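Local coordinates for beta-galactosidase (Trichoderma reesei, PDB 3OG2), which probably hydrolyses terminal non-reducing beta-D-galactose residues of beta-D-galactosides, as a family 35 glycoside hydrolase, at residues Lys138-Ala143 with Lys193-Tyr198; Leu434-Leu439 with Tyr466-Ile471; Lys890-Leu895 with Asn951-Ile956; Asp877-Ala882 with Leu960-Ser965. All coordinates share one frame; numbering follows the deposited sequence.

Contact 1: Lys138-Ala143 with Lys193-Tyr198; sequences KLRTDA and KPYMQY
The ring of Y195 lies against the backbone of R140 and T141. One ring face meets the peptide that joins these two residues: R140 O sits 3.4 Å above the ring plane, offset toward the rim. T141 CA covers the same face. Near the ring's base, Y195 CD1 comes within 3.3 Å of T141 C. The far end reaches further back along the loop, where Y195 OH is 3.4 Å from R140 CA. The ring gets there because its CG is anti to the backbone N of Y195 (chi1 169°), which sends it off the helix toward the loop. No hydrogen bond spans the two segments. The polar ends turn to a shared partner instead. Y195 OH is hydrogen-bonded to a carboxylate oxygen of E178, and R140 makes a salt bridge to the other oxygen of that carboxylate. E178 thus ties the two side chains together. At the start of the helix, D142 OD2 packs 3.7 Å from P194 CB, while D142 OD1 is hydrogen-bonded to N192.

The loop has its own bracing. K138 to T141 form a type II beta turn. T141 OG1 donates to K138 O at 2.7 Å and accepts from A143 N at 3.1 Å, the second bond closing an ST turn. A143 is the N-cap of helix 144-163. The R140 side chain also lies about 5 Å from those of N179 and E180, two galactose-binding residues. The contact therefore joins a loop and a helix of the TIM-barrel domain beside its sugar-binding site.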
loop_
_atom_site.group_PDB
_atom_site.type_symbol
_atom_site.label_atom_id
_atom_site.label_comp_id
_atom_site.label_asym_id
_atom_site.label_seq_id
_atom_site.Cartn_x
_atom_site.Cartn_y
_atom_site.Cartn_z
ATOM N N LYS A 138 20.655 19.935 10.101
ATOM C CA LYS A 138 19.375 19.316 10.392
ATOM C C LYS A 138 18.582 18.990 9.119
ATOM O O LYS A 138 18.419 19.817 8.197
ATOM C CB LYS A 138 18.518 20.238 11.272
ATOM C CG LYS A 138 19.167 20.561 12.609
ATOM C CD LYS A 138 19.015 19.415 13.588
ATOM C CE LYS A 138 19.515 19.799 14.974
ATOM N NZ LYS A 138 19.280 21.234 15.296
ATOM N N LEU A 139 18.067 17.764 9.096
ATOM C CA LEU A 139 17.340 17.304 7.923
ATOM C C LEU A 139 16.000 17.995 7.809
ATOM O O LEU A 139 15.382 18.353 8.842
ATOM C CB LEU A 139 17.142 15.770 7.987
ATOM C CG LEU A 139 18.427 14.987 8.270
ATOM C CD1 LEU A 139 18.143 13.503 8.427
ATOM C CD2 LEU A 139 19.535 15.238 7.252
ATOM N N ARG A 140 15.518 18.203 6.577
ATOM C CA ARG A 140 14.226 18.835 6.307
ATOM C C ARG A 140 14.241 20.274 6.821
ATOM O O ARG A 140 13.210 20.801 7.231
ATOM C CB ARG A 140 13.021 18.090 6.910
ATOM C CG ARG A 140 12.995 16.620 6.413
ATOM C CD ARG A 140 11.886 15.834 7.076
ATOM N NE ARG A 140 10.573 16.334 6.572
ATOM C CZ ARG A 140 9.419 16.075 7.214
ATOM N NH1 ARG A 140 9.425 15.364 8.352
ATOM N NH2 ARG A 140 8.306 16.557 6.705
ATOM N N THR A 141 15.403 20.910 6.733
ATOM C CA THR A 141 15.518 22.364 6.958
ATOM C C THR A 141 16.318 22.972 5.825
ATOM O O THR A 141 16.828 22.230 4.969
ATOM C CB THR A 141 16.220 22.690 8.275
ATOM O OG1 THR A 141 17.628 22.432 8.166
ATOM C CG2 THR A 141 15.640 21.905 9.448
ATOM N N ASP A 142 16.474 24.303 5.855
ATOM C CA ASP A 142 17.334 24.857 4.774
ATOM C C ASP A 142 18.813 24.859 5.138
ATOM O O ASP A 142 19.551 25.593 4.458
ATOM C CB ASP A 142 16.832 26.220 4.305
ATOM C CG ASP A 142 16.649 27.210 5.439
ATOM O OD1 ASP A 142 16.630 26.819 6.605
ATOM O OD2 ASP A 142 16.527 28.402 5.040
ATOM N N ALA A 143 19.267 24.016 6.044
ATOM C CA ALA A 143 20.702 23.788 6.239
ATOM C C ALA A 143 21.240 23.425 4.864
ATOM O O ALA A 143 20.688 22.494 4.217
ATOM C CB ALA A 143 21.013 22.674 7.229
ATOM N N LYS A 193 9.537 28.950 5.768
ATOM C CA LYS A 193 9.080 29.250 4.410
ATOM C C LYS A 193 10.211 29.262 3.366
ATOM O O LYS A 193 9.949 28.771 2.257
ATOM C CB LYS A 193 8.253 30.508 4.425
ATOM C CG LYS A 193 6.991 30.360 5.296
ATOM C CD LYS A 193 6.083 31.537 5.191
ATOM C CE LYS A 193 4.826 31.376 6.042
ATOM N NZ LYS A 193 3.904 32.560 5.939
ATOM N N PRO A 194 11.407 29.741 3.650
ATOM C CA PRO A 194 12.480 29.572 2.695
ATOM C C PRO A 194 12.737 28.106 2.382
ATOM O O PRO A 194 12.979 27.764 1.204
ATOM C CB PRO A 194 13.712 30.222 3.400
ATOM C CG PRO A 194 13.042 31.316 4.219
ATOM C CD PRO A 194 11.835 30.601 4.798
ATOM N N TYR A 195 12.692 27.220 3.368
ATOM C CA TYR A 195 12.858 25.786 3.114
ATOM C C TYR A 195 11.773 25.275 2.187
ATOM O O TYR A 195 12.024 24.628 1.151
ATOM C CB TYR A 195 12.873 25.011 4.444
ATOM C CG TYR A 195 12.767 23.527 4.191
ATOM C CD1 TYR A 195 13.816 22.851 3.602
ATOM C CD2 TYR A 195 11.612 22.810 4.529
ATOM C CE1 TYR A 195 13.712 21.481 3.359
ATOM C CE2 TYR A 195 11.504 21.465 4.281
ATOM C CZ TYR A 195 12.565 20.805 3.689
ATOM O OH TYR A 195 12.504 19.440 3.439
ATOM N N MET A 196 10.530 25.618 2.526
ATOM C CA MET A 196 9.400 25.132 1.713
ATOM C C MET A 196 9.505 25.593 0.280
ATOM O O MET A 196 9.226 24.864 -0.669
ATOM C CB MET A 196 8.077 25.597 2.338
ATOM C CG MET A 196 7.805 25.064 3.731
ATOM S SD MET A 196 6.643 26.130 4.659
ATOM C CE MET A 196 5.168 25.551 3.893
ATOM N N GLN A 197 9.874 26.896 0.107
ATOM C CA GLN A 197 9.992 27.397 -1.261
ATOM C C GLN A 197 11.163 26.767 -1.999
ATOM O O GLN A 197 11.064 26.611 -3.215
ATOM C CB GLN A 197 10.151 28.936 -1.231
ATOM C CG GLN A 197 10.026 29.483 -2.652
ATOM C CD GLN A 197 8.651 29.232 -3.233
ATOM O OE1 GLN A 197 7.593 29.405 -2.623
ATOM N NE2 GLN A 197 8.684 28.798 -4.491
ATOM N N TYR A 198 12.283 26.475 -1.311
ATOM C CA TYR A 198 13.391 25.794 -2.014
ATOM C C TYR A 198 12.872 24.467 -2.576
ATOM O O TYR A 198 13.224 24.113 -3.722
ATOM C CB TYR A 198 14.518 25.535 -1.039
ATOM C CG TYR A 198 15.773 25.002 -1.694
ATOM C CD1 TYR A 198 15.941 23.615 -1.881
ATOM C CD2 TYR A 198 16.788 25.853 -2.131
ATOM C CE1 TYR A 198 17.071 23.120 -2.490
ATOM C CE2 TYR A 198 17.933 25.360 -2.732
ATOM C CZ TYR A 198 18.078 23.985 -2.919
ATOM O OH TYR A 198 19.232 23.501 -3.484
#

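Contact 2: Leu434-Leu439 with Tyr466-Ile471; sequences LTIPQL and YSTAEI
Two antiparallel sheets of the second beta-galactosidase domain meet here through side chains. L434-I436 is an outermost strand of a three-stranded sheet, and Y466 and S467 end a strand of an eight-stranded sheet.

The apolar contacts centre on Y466. I436 CD1 makes a CH-pi contact over the face of the ring, 3.9 Å from its centroid and 18° off the normal. With CG2 anti to the backbone N of I436, this second branch meets Y466 CE1 at 3.7 Å and T468 CG2 at 3.5 Å. L434 CD1 approaches Y466 CE2 at 4.0 Å, and the two side chains cross at about a right angle.

Polar groups are satisfied outside the direct contact. Y466 OH and the backbone N of Q438 both bond to E494 OE2, so this one oxygen links the two segments. T468 OG1 bonds to H493 and to the backbone N of E494.

Within L434-L439, a cis peptide bond precedes P437. Q438 CG lies 3.4 Å from Y466 OH. The Q438 side chain bends at chi2 and folds back toward T435 of strand 434-436. Its amide plane stands 79° from the Y466 ring, and Q438 NE2 donates to T435 O at 2.8 Å, almost straight at 166°.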
loop_
_atom_site.group_PDB
_atom_site.type_symbol
_atom_site.label_atom_id
_atom_site.label_comp_id
_atom_site.label_asym_id
_atom_site.label_seq_id
_atom_site.Cartn_x
_atom_site.Cartn_y
_atom_site.Cartn_z
ATOM N N LEU A 434 -40.650 16.609 1.541
ATOM C CA LEU A 434 -41.444 15.380 1.669
ATOM C C LEU A 434 -40.957 14.467 2.781
ATOM O O LEU A 434 -39.755 14.248 2.872
ATOM C CB LEU A 434 -41.376 14.570 0.377
ATOM C CG LEU A 434 -41.869 15.285 -0.867
ATOM C CD1 LEU A 434 -41.573 14.442 -2.089
ATOM C CD2 LEU A 434 -43.339 15.596 -0.687
ATOM N N THR A 435 -41.836 13.887 3.552
ATOM C CA THR A 435 -41.497 12.828 4.494
ATOM C C THR A 435 -41.538 11.512 3.699
ATOM O O THR A 435 -42.569 11.174 3.068
ATOM C CB THR A 435 -42.379 12.778 5.747
ATOM O OG1 THR A 435 -42.164 13.959 6.546
ATOM C CG2 THR A 435 -41.977 11.578 6.597
ATOM N N ILE A 436 -40.400 10.854 3.770
ATOM C CA ILE A 436 -40.215 9.652 2.962
ATOM C C ILE A 436 -39.896 8.518 3.914
ATOM O O ILE A 436 -39.058 8.741 4.830
ATOM C CB ILE A 436 -39.027 9.920 2.015
ATOM C CG1 ILE A 436 -39.343 11.044 1.003
ATOM C CG2 ILE A 436 -38.596 8.642 1.310
ATOM C CD1 ILE A 436 -38.065 11.783 0.652
ATOM N N PRO A 437 -40.440 7.328 3.740
ATOM C CA PRO A 437 -41.310 6.877 2.635
ATOM C C PRO A 437 -42.695 7.501 2.483
ATOM O O PRO A 437 -43.492 7.588 3.406
ATOM C CB PRO A 437 -41.503 5.374 2.932
ATOM C CG PRO A 437 -40.199 5.075 3.640
ATOM C CD PRO A 437 -40.019 6.206 4.620
ATOM N N GLN A 438 -43.013 7.918 1.261
ATOM C CA GLN A 438 -44.333 8.463 0.980
ATOM C C GLN A 438 -45.383 7.394 0.918
ATOM O O GLN A 438 -46.575 7.752 0.952
ATOM C CB GLN A 438 -44.274 9.201 -0.375
ATOM C CG GLN A 438 -43.504 10.530 -0.295
ATOM C CD GLN A 438 -44.564 11.582 0.008
ATOM O OE1 GLN A 438 -45.455 11.806 -0.826
ATOM N NE2 GLN A 438 -44.464 12.196 1.201
ATOM N N LEU A 439 -45.020 6.129 0.734
ATOM C CA LEU A 439 -46.015 5.065 0.656
ATOM C C LEU A 439 -46.032 4.277 1.940
ATOM O O LEU A 439 -46.568 3.159 1.934
ATOM C CB LEU A 439 -45.752 4.164 -0.582
ATOM C CG LEU A 439 -45.987 4.889 -1.918
ATOM C CD1 LEU A 439 -45.538 3.971 -3.026
ATOM C CD2 LEU A 439 -47.445 5.265 -2.010
ATOM N N TYR A 466 -36.492 11.603 -5.571
ATOM C CA TYR A 466 -35.683 11.233 -4.399
ATOM C C TYR A 466 -35.350 9.753 -4.518
ATOM O O TYR A 466 -36.059 9.015 -5.216
ATOM C CB TYR A 466 -36.365 11.533 -3.068
ATOM C CG TYR A 466 -37.720 10.844 -2.923
ATOM C CD1 TYR A 466 -37.846 9.544 -2.461
ATOM C CD2 TYR A 466 -38.898 11.538 -3.253
ATOM C CE1 TYR A 466 -39.084 8.898 -2.313
ATOM C CE2 TYR A 466 -40.131 10.899 -3.121
ATOM C CZ TYR A 466 -40.213 9.605 -2.651
ATOM O OH TYR A 466 -41.482 9.050 -2.577
ATOM N N SER A 467 -34.346 9.357 -3.772
ATOM C CA SER A 467 -34.154 7.925 -3.523
ATOM C C SER A 467 -33.539 7.714 -2.153
ATOM O O SER A 467 -32.567 8.437 -1.816
ATOM C CB SER A 467 -33.218 7.328 -4.578
ATOM O OG SER A 467 -33.013 5.935 -4.293
ATOM N N THR A 468 -34.069 6.760 -1.400
ATOM C CA THR A 468 -33.436 6.371 -0.161
ATOM C C THR A 468 -32.413 5.278 -0.451
ATOM O O THR A 468 -31.355 5.202 0.208
ATOM C CB THR A 468 -34.432 5.865 0.886
ATOM O OG1 THR A 468 -35.041 4.651 0.412
ATOM C CG2 THR A 468 -35.589 6.854 1.087
ATOM N N ALA A 469 -32.673 4.445 -1.457
ATOM C CA ALA A 469 -31.654 3.447 -1.801
ATOM C C ALA A 469 -30.449 4.104 -2.432
ATOM O O ALA A 469 -30.585 5.144 -3.097
ATOM C CB ALA A 469 -32.310 2.482 -2.812
ATOM N N GLU A 470 -29.295 3.475 -2.264
ATOM C CA GLU A 470 -28.073 4.051 -2.788
ATOM C C GLU A 470 -27.880 3.698 -4.243
ATOM O O GLU A 470 -28.337 2.665 -4.732
ATOM C CB GLU A 470 -26.911 3.557 -1.891
ATOM C CG GLU A 470 -27.077 4.206 -0.491
ATOM C CD GLU A 470 -25.909 3.963 0.430
ATOM O OE1 GLU A 470 -25.794 2.824 0.980
ATOM O OE2 GLU A 470 -25.118 4.935 0.589
ATOM N N ILE A 471 -27.225 4.596 -4.953
ATOM C CA ILE A 471 -26.979 4.412 -6.371
ATOM C C ILE A 471 -25.636 3.732 -6.553
ATOM O O ILE A 471 -24.627 4.184 -5.997
ATOM C CB ILE A 471 -26.958 5.781 -7.060
ATOM C CG1 ILE A 471 -28.342 6.409 -7.068
ATOM C CG2 ILE A 471 -26.447 5.694 -8.505
ATOM C CD1 ILE A 471 -28.529 7.655 -6.338
#

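Contact 3: Lys890-Leu895 with Asn951-Ile956; sequences KLPLHL and NGDNWI
L891 and N954 are joined by three hydrogen bonds. L891 N donates to N954 O at 2.7 Å, nearly straight at 171°. L891 O takes two bonds in return. One, from the backbone N of N954, is bent (139°). The other comes from N954 ND2 at 3.1 Å, arriving almost along the C=O axis. The amide of N954 is also held at its other end, where OD1 bonds to D949 N and N924 ND2. L893 N donates to G952 O at 3.0 Å, and the return bond from G952 N is weak.

A salt bridge joins K890 NZ to D953 OD2 at 3.5 Å. A water takes a weak bond from H894 NE2 and gives one to D953 OD1 at 2.9 Å.

K890 CB sits over the six-membered ring of W955, 4.1 Å from the centroid, in a CH-pi contact. On the other face of the sheet, L891 CD2 packs 3.7 Å from I956 CG1, and L893 CD1 lies against N954 ND2. F906 touches I956 and L904 touches L893, both from strand 900-908. This is an antiparallel strand pair in the later of the protein's two all-beta domains of this family, a second sheet packed on one face.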
loop_
_atom_site.group_PDB
_atom_site.type_symbol
_atom_site.label_atom_id
_atom_site.label_comp_id
_atom_site.label_asym_id
_atom_site.label_seq_id
_atom_site.Cartn_x
_atom_site.Cartn_y
_atom_site.Cartn_z
ATOM N N LYS A 890 17.265 -25.582 -5.157
ATOM C CA LYS A 890 16.550 -25.325 -6.366
ATOM C C LYS A 890 15.087 -25.747 -6.184
ATOM O O LYS A 890 14.777 -26.812 -5.683
ATOM C CB LYS A 890 17.177 -26.161 -7.509
ATOM C CG LYS A 890 16.548 -25.834 -8.857
ATOM C CD LYS A 890 17.169 -26.735 -9.940
ATOM C CE LYS A 890 18.339 -26.096 -10.639
ATOM N NZ LYS A 890 19.018 -27.091 -11.545
ATOM N N LEU A 891 14.184 -24.863 -6.614
ATOM C CA LEU A 891 12.748 -25.097 -6.546
ATOM C C LEU A 891 12.202 -24.987 -7.951
ATOM O O LEU A 891 11.954 -23.898 -8.419
ATOM C CB LEU A 891 12.088 -24.070 -5.613
ATOM C CG LEU A 891 10.552 -24.034 -5.592
ATOM C CD1 LEU A 891 9.935 -25.339 -5.155
ATOM C CD2 LEU A 891 10.103 -22.837 -4.715
ATOM N N PRO A 892 12.003 -26.091 -8.655
ATOM C CA PRO A 892 11.357 -26.034 -9.962
ATOM C C PRO A 892 9.863 -25.807 -9.773
ATOM O O PRO A 892 9.273 -26.431 -8.904
ATOM C CB PRO A 892 11.609 -27.414 -10.572
ATOM C CG PRO A 892 12.588 -28.048 -9.673
ATOM C CD PRO A 892 12.374 -27.465 -8.292
ATOM N N LEU A 893 9.264 -24.958 -10.574
ATOM C CA LEU A 893 7.813 -24.789 -10.549
ATOM C C LEU A 893 7.282 -24.973 -11.945
ATOM O O LEU A 893 7.960 -24.579 -12.906
ATOM C CB LEU A 893 7.416 -23.371 -10.111
ATOM C CG LEU A 893 7.656 -23.082 -8.632
ATOM C CD1 LEU A 893 7.314 -21.617 -8.333
ATOM C CD2 LEU A 893 6.881 -24.045 -7.744
ATOM N N HIS A 894 6.138 -25.596 -12.150
ATOM C CA HIS A 894 5.534 -25.816 -13.461
ATOM C C HIS A 894 4.029 -25.655 -13.234
ATOM O O HIS A 894 3.293 -26.615 -13.086
ATOM C CB HIS A 894 5.933 -27.211 -14.006
ATOM C CG HIS A 894 7.437 -27.221 -14.263
ATOM N ND1 HIS A 894 8.375 -27.743 -13.362
ATOM C CD2 HIS A 894 8.193 -26.640 -15.228
ATOM C CE1 HIS A 894 9.589 -27.549 -13.782
ATOM N NE2 HIS A 894 9.502 -26.894 -14.928
ATOM N N LEU A 895 3.595 -24.424 -13.106
ATOM C CA LEU A 895 2.231 -24.070 -12.807
ATOM C C LEU A 895 1.569 -23.376 -13.997
ATOM O O LEU A 895 2.265 -22.721 -14.779
ATOM C CB LEU A 895 2.219 -23.106 -11.577
ATOM C CG LEU A 895 2.679 -23.764 -10.271
ATOM C CD1 LEU A 895 2.893 -22.687 -9.200
ATOM C CD2 LEU A 895 1.682 -24.794 -9.784
ATOM N N ASN A 951 7.367 -21.404 -14.361
ATOM C CA ASN A 951 7.594 -22.455 -15.385
ATOM C C ASN A 951 9.079 -22.585 -15.588
ATOM O O ASN A 951 9.683 -22.504 -16.650
ATOM C CB ASN A 951 6.816 -22.096 -16.664
ATOM C CG ASN A 951 5.327 -22.356 -16.451
ATOM O OD1 ASN A 951 4.492 -21.434 -16.284
ATOM N ND2 ASN A 951 4.957 -23.656 -16.452
ATOM N N GLY A 952 9.791 -22.810 -14.484
ATOM C CA GLY A 952 11.245 -22.912 -14.607
ATOM C C GLY A 952 11.866 -23.098 -13.233
ATOM O O GLY A 952 11.156 -23.354 -12.254
ATOM N N ASP A 953 13.188 -23.026 -13.163
ATOM C CA ASP A 953 13.957 -23.232 -11.957
ATOM C C ASP A 953 13.979 -21.947 -11.154
ATOM O O ASP A 953 14.120 -20.840 -11.683
ATOM C CB ASP A 953 15.402 -23.624 -12.298
ATOM C CG ASP A 953 15.510 -25.056 -12.777
ATOM O OD1 ASP A 953 14.539 -25.830 -12.554
ATOM O OD2 ASP A 953 16.534 -25.435 -13.365
ATOM N N ASN A 954 13.822 -22.087 -9.874
ATOM C CA ASN A 954 14.001 -20.993 -8.918
ATOM C C ASN A 954 15.075 -21.421 -7.928
ATOM O O ASN A 954 15.287 -22.633 -7.752
ATOM C CB ASN A 954 12.696 -20.752 -8.168
ATOM C CG ASN A 954 11.602 -20.331 -9.121
ATOM O OD1 ASN A 954 11.511 -19.140 -9.465
ATOM N ND2 ASN A 954 10.792 -21.283 -9.547
ATOM N N TRP A 955 15.702 -20.446 -7.299
ATOM C CA TRP A 955 16.655 -20.714 -6.199
ATOM C C TRP A 955 16.067 -20.089 -4.958
ATOM O O TRP A 955 15.718 -18.880 -4.998
ATOM C CB TRP A 955 17.992 -20.056 -6.579
ATOM C CG TRP A 955 18.677 -21.105 -7.453
ATOM C CD1 TRP A 955 18.634 -21.113 -8.835
ATOM C CD2 TRP A 955 19.416 -22.247 -7.011
ATOM N NE1 TRP A 955 19.341 -22.210 -9.253
ATOM C CE2 TRP A 955 19.830 -22.918 -8.176
ATOM C CE3 TRP A 955 19.791 -22.785 -5.773
ATOM C CZ2 TRP A 955 20.601 -24.096 -8.120
ATOM C CZ3 TRP A 955 20.559 -23.958 -5.706
ATOM C CH2 TRP A 955 20.963 -24.611 -6.894
ATOM N N ILE A 956 15.932 -20.865 -3.899
ATOM C CA ILE A 956 15.393 -20.427 -2.620
ATOM C C ILE A 956 16.474 -20.498 -1.547
ATOM O O ILE A 956 17.196 -21.490 -1.445
ATOM C CB ILE A 956 14.184 -21.270 -2.183
ATOM C CG1 ILE A 956 12.940 -21.079 -3.055
ATOM C CG2 ILE A 956 13.857 -21.017 -0.720
ATOM C CD1 ILE A 956 12.453 -19.648 -3.117
HETATM O O HOH W 1 12.555 -26.327 -14.591
#

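Contact 4: Asp877-Ala882 with Leu960-Ser965; sequences DGIAHA and LWALES
G878 to A882 runs without regular secondary structure beside L960-S965, which begins as the end of strand 953-962. The directions of the two segments differ by 49°. They converge from a CA-CA distance of 7.5 Å at G878 and L960 to 4.5 Å at A882 and S965. No direct hydrogen bond joins them. At the close end, H881 CA makes a CA-H...O contact to S965 O at 3.3 Å. A882 CA makes a longer one to A962 O. A water accepts from A882 N at 3.0 Å and donates weakly to S965 O.

Toward the wide end, G878, I879, L960 and A962 make an apolar contact. G878 has a positive phi of 64°, and its CA packs 3.7 Å from L960 CD2. I879 CG1 lies between its backbone N and carbonyl carbon (chi1 58°). The chain then extends to place CD1 3.8 Å from A962 CB. Nearer the close end, that same methyl of A962 meets H881 O at 3.7 Å.

I879 and L960 both pack on Y887 of strand 883-894, the strand that follows the loop and pairs with 953-962. A882 and S965 touch F748 of strand 747-752, which belongs to a neighbouring sheet.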
loop_
_atom_site.group_PDB
_atom_site.type_symbol
_atom_site.label_atom_id
_atom_site.label_comp_id
_atom_site.label_asym_id
_atom_site.label_seq_id
_atom_site.Cartn_x
_atom_site.Cartn_y
_atom_site.Cartn_z
ATOM N N ASP A 877 16.803 -29.222 9.866
ATOM C CA ASP A 877 17.647 -29.841 10.898
ATOM C C ASP A 877 18.480 -28.778 11.617
ATOM O O ASP A 877 18.818 -28.925 12.783
ATOM C CB ASP A 877 18.544 -30.936 10.329
ATOM C CG ASP A 877 17.699 -32.119 9.874
ATOM O OD1 ASP A 877 16.814 -32.560 10.636
ATOM O OD2 ASP A 877 17.924 -32.588 8.750
ATOM N N GLY A 878 18.850 -27.710 10.933
ATOM C CA GLY A 878 19.521 -26.574 11.537
ATOM C C GLY A 878 20.897 -26.914 12.104
ATOM O O GLY A 878 21.626 -27.713 11.595
ATOM N N ILE A 879 21.222 -26.227 13.189
ATOM C CA ILE A 879 22.571 -26.208 13.755
ATOM C C ILE A 879 22.462 -26.345 15.266
ATOM O O ILE A 879 21.476 -25.972 15.889
ATOM C CB ILE A 879 23.362 -24.941 13.362
ATOM C CG1 ILE A 879 22.702 -23.606 13.757
ATOM C CG2 ILE A 879 23.637 -24.973 11.858
ATOM C CD1 ILE A 879 23.526 -22.353 13.447
ATOM N N ALA A 880 23.517 -26.938 15.825
ATOM C CA ALA A 880 23.467 -27.307 17.236
ATOM C C ALA A 880 24.251 -26.378 18.138
ATOM O O ALA A 880 24.536 -26.700 19.304
ATOM C CB ALA A 880 24.019 -28.737 17.453
ATOM N N HIS A 881 24.638 -25.215 17.648
ATOM C CA HIS A 881 25.374 -24.223 18.406
ATOM C C HIS A 881 24.926 -22.846 17.942
ATOM O O HIS A 881 24.362 -22.719 16.826
ATOM C CB HIS A 881 26.881 -24.365 18.146
ATOM C CG HIS A 881 27.398 -25.672 18.687
ATOM N ND1 HIS A 881 27.829 -26.682 17.851
ATOM C CD2 HIS A 881 27.548 -26.161 19.938
ATOM C CE1 HIS A 881 28.233 -27.732 18.556
ATOM N NE2 HIS A 881 28.069 -27.439 19.836
ATOM N N ALA A 882 25.241 -21.829 18.720
ATOM C CA ALA A 882 25.007 -20.472 18.221
ATOM C C ALA A 882 25.809 -20.266 16.948
ATOM O O ALA A 882 26.935 -20.714 16.781
ATOM C CB ALA A 882 25.384 -19.418 19.262
ATOM N N LEU A 960 19.900 -18.893 8.572
ATOM C CA LEU A 960 19.468 -19.293 9.914
ATOM C C LEU A 960 20.505 -18.788 10.899
ATOM O O LEU A 960 21.647 -19.264 10.866
ATOM C CB LEU A 960 19.343 -20.831 9.959
ATOM C CG LEU A 960 19.081 -21.429 11.342
ATOM C CD1 LEU A 960 17.729 -20.946 11.824
ATOM C CD2 LEU A 960 19.178 -22.943 11.278
ATOM N N TRP A 961 20.100 -17.877 11.768
ATOM C CA TRP A 961 20.946 -17.312 12.803
ATOM C C TRP A 961 20.379 -17.840 14.124
ATOM O O TRP A 961 19.321 -17.358 14.569
ATOM C CB TRP A 961 20.968 -15.783 12.685
ATOM C CG TRP A 961 21.662 -15.021 13.776
ATOM C CD1 TRP A 961 22.388 -15.420 14.875
ATOM C CD2 TRP A 961 21.701 -13.577 13.876
ATOM N NE1 TRP A 961 22.847 -14.353 15.614
ATOM C CE2 TRP A 961 22.426 -13.206 15.009
ATOM C CE3 TRP A 961 21.144 -12.591 13.047
ATOM C CZ2 TRP A 961 22.638 -11.865 15.382
ATOM C CZ3 TRP A 961 21.338 -11.267 13.393
ATOM C CH2 TRP A 961 22.077 -10.916 14.550
ATOM N N ALA A 962 21.125 -18.778 14.704
ATOM C CA ALA A 962 20.741 -19.353 16.007
ATOM C C ALA A 962 21.327 -18.442 17.094
ATOM O O ALA A 962 22.559 -18.214 17.110
ATOM C CB ALA A 962 21.312 -20.730 16.138
ATOM N N LEU A 963 20.513 -17.898 17.974
ATOM C CA LEU A 963 20.942 -16.890 18.912
ATOM C C LEU A 963 21.476 -17.467 20.214
ATOM O O LEU A 963 22.130 -16.728 20.935
ATOM C CB LEU A 963 19.721 -15.993 19.259
ATOM C CG LEU A 963 19.280 -15.118 18.082
ATOM C CD1 LEU A 963 17.828 -14.689 18.273
ATOM C CD2 LEU A 963 20.205 -13.915 17.981
ATOM N N GLU A 964 21.142 -18.720 20.547
ATOM C CA GLU A 964 21.522 -19.291 21.795
ATOM C C GLU A 964 22.435 -20.484 21.554
ATOM O O GLU A 964 22.545 -21.044 20.468
ATOM C CB GLU A 964 20.266 -19.680 22.593
ATOM C CG GLU A 964 19.545 -18.395 23.041
ATOM C CD GLU A 964 18.348 -18.622 23.923
ATOM O OE1 GLU A 964 17.877 -19.775 24.085
ATOM O OE2 GLU A 964 17.850 -17.595 24.465
ATOM N N SER A 965 23.096 -20.866 22.639
ATOM C CA SER A 965 24.215 -21.807 22.471
ATOM C C SER A 965 23.773 -23.210 22.100
ATOM O O SER A 965 24.633 -23.976 21.637
ATOM C CB SER A 965 25.012 -21.821 23.788
ATOM O OG SER A 965 24.176 -22.354 24.819
HETATM O O HOH W 2 27.251 -22.019 20.875
#

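From the N terminus, contact 1 comes first. It closes a loop of 49 residues within the TIM-barrel range and joins the approach to helix 144-163 to the start of helix 193-205. Contact 2 follows in series, closing 26 residues within domain 2 and joining two of its sheets. Contacts 3 and 4 share the last all-beta domain. Contact 4 opens first, at 877-882, and closes last, at 960-965, so contact 3 falls within its span. Both use strand 953-962, and strand 883-894 runs from the end of 877-882 through most of 890-895. Their centres are 28 Å apart. Contacts 2 and 4 are the most distant pair, with centres 68 Å apart.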